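Thiol-disulfide oxidoreductase (Bacteroides thetaiotaomicron, PDB 3FW2) probably acts as a thiol-disulfide oxidoreductase of the TlpA-like family, the part described being its C-terminal thioredoxin-fold domain. Local coordinates at residues I48-K51 with Q52-E56. Numbering follows the deposited sequence.
With ACT (acetate ion), chain F.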
loop_
_atom_site.group_PDB
_atom_site.type_symbol
_atom_site.label_atom_id
_atom_site.label_comp_id
_atom_site.label_asym_id
_atom_site.label_seq_id
_atom_site.Cartn_x
_atom_site.Cartn_y
_atom_site.Cartn_z
ATOM N N ILE A 48 -4.601 12.343 3.311
ATOM C CA ILE A 48 -5.749 12.924 4.031
ATOM C C ILE A 48 -6.521 11.857 4.792
ATOM O O ILE A 48 -6.930 12.087 5.928
ATOM C CB ILE A 48 -6.712 13.743 3.044
ATOM C CG1 ILE A 48 -6.027 14.999 2.517
ATOM C CG2 ILE A 48 -7.964 14.070 3.793
ATOM C CD1 ILE A 48 -6.548 15.429 1.085
ATOM N N SER A 49 -6.738 10.671 4.181
ATOM C CA SER A 49 -7.488 9.613 4.874
ATOM C C SER A 49 -6.716 9.142 6.086
ATOM O O SER A 49 -7.294 8.901 7.137
ATOM C CB SER A 49 -7.740 8.403 3.960
ATOM O OG SER A 49 -8.615 8.788 2.919
ATOM N N GLN A 50 -5.421 8.994 5.948
ATOM C CA GLN A 50 -4.634 8.575 7.124
ATOM C C GLN A 50 -4.675 9.634 8.239
ATOM O O GLN A 50 -4.799 9.289 9.426
ATOM C CB GLN A 50 -3.167 8.258 6.794
ATOM C CG GLN A 50 -2.415 7.646 8.068
ATOM C CD GLN A 50 -3.014 6.353 8.473
ATOM O OE1 GLN A 50 -3.091 5.441 7.632
ATOM N NE2 GLN A 50 -3.541 6.221 9.778
ATOM N N LYS A 51 -4.584 10.898 7.879
ATOM C CA LYS A 51 -4.714 11.937 8.860
ATOM C C LYS A 51 -6.088 11.892 9.571
ATOM O O LYS A 51 -6.199 12.086 10.789
ATOM C CB LYS A 51 -4.409 13.288 8.252
ATOM C CG LYS A 51 -2.932 13.524 7.878
ATOM C CD LYS A 51 -2.733 14.899 7.292
ATOM C CE LYS A 51 -1.261 15.211 7.029
ATOM N NZ LYS A 51 -0.824 14.345 5.917
ATOM N N GLN A 52 -7.146 11.643 8.809
ATOM C CA GLN A 52 -8.475 11.529 9.402
ATOM C C GLN A 52 -8.534 10.347 10.368
ATOM O O GLN A 52 -9.071 10.440 11.479
ATOM C CB GLN A 52 -9.500 11.286 8.291
ATOM C CG GLN A 52 -10.932 11.183 8.786
ATOM C CD GLN A 52 -11.431 12.376 9.540
ATOM O OE1 GLN A 52 -11.146 13.514 9.177
ATOM N NE2 GLN A 52 -12.228 12.125 10.600
ATOM N N SER A 53 -8.049 9.176 9.936
ATOM C CA SER A 53 -8.016 8.033 10.815
ATOM C C SER A 53 -7.259 8.330 12.108
ATOM O O SER A 53 -7.706 8.009 13.183
ATOM C CB SER A 53 -7.342 6.852 10.118
ATOM O OG SER A 53 -8.171 6.384 9.084
ATOM N N ASN A 54 -6.113 8.967 11.973
ATOM C CA ASN A 54 -5.301 9.310 13.117
ATOM C C ASN A 54 -6.063 10.227 14.049
ATOM O O ASN A 54 -5.999 10.053 15.264
ATOM C CB ASN A 54 -4.017 9.995 12.649
ATOM C CG ASN A 54 -3.008 9.023 12.073
ATOM O OD1 ASN A 54 -3.164 7.776 12.167
ATOM N ND2 ASN A 54 -1.949 9.568 11.498
ATOM N N SER A 55 -6.769 11.210 13.493
ATOM C CA SER A 55 -7.559 12.108 14.361
ATOM C C SER A 55 -8.556 11.304 15.174
ATOM O O SER A 55 -8.758 11.514 16.377
ATOM C CB SER A 55 -8.311 13.180 13.519
ATOM O OG SER A 55 -7.377 14.016 12.815
ATOM N N GLU A 56 -9.234 10.367 14.518
ATOM C CA GLU A 56 -10.234 9.544 15.192
ATOM C C GLU A 56 -9.645 8.609 16.248
ATOM O O GLU A 56 -10.202 8.454 17.343
ATOM C CB GLU A 56 -11.030 8.730 14.154
ATOM C CG GLU A 56 -11.876 9.634 13.264
ATOM C CD GLU A 56 -12.750 8.863 12.287
ATOM O OE1 GLU A 56 -13.169 7.763 12.655
ATOM O OE2 GLU A 56 -13.017 9.311 11.160
HETATM C C ACT F . -10.361 4.882 11.304
HETATM O O ACT F . -10.500 5.318 10.151
HETATM O OXT ACT F . -11.159 5.327 12.164
HETATM C CH3 ACT F . -9.282 3.899 11.640
#
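Helix 48-64, the connection of a beta-alpha-beta unit between strands 35-41 and 70-76 of the thioredoxin fold, shows in its first turns how side chains four residues apart reinforce the i to i+4 backbone ladder. On the buried side, Gln-50 NE2 donates to Asn-54 OD1 at 2.9 Å. That oxygen lies almost in the Gln-50 amide plane, whereas NE2 stands above the Asn-54 carbonyl plane, off its lone pairs, with the two amides turned 45° against each other. Gln-50 reaches its partner because CG is anti to the backbone N (chi1 -173°) and the chain then bends at chi2. The backbone repeats the link, Asn-54 N donating to Gln-50 O at 2.9 Å, while Pro-118 packs on Gln-50 and Leu-93 on Asn-54. With a leucine in place of Asn-54, Gln-50 NE2 would probably lose its acceptor and its carboxamide be freer to turn. Toward solvent, Gln-52 NE2 gives a nearly straight bond (172°) to the anti lone pair of Glu-56 OE2, and OE1 of the same carboxylate accepts from Gly-136 N. The amide pair thus gives Gln-50 NE2 and Asn-54 OD1 a neutral partner each on the buried side, whereas the outer pairing engages a carboxylate.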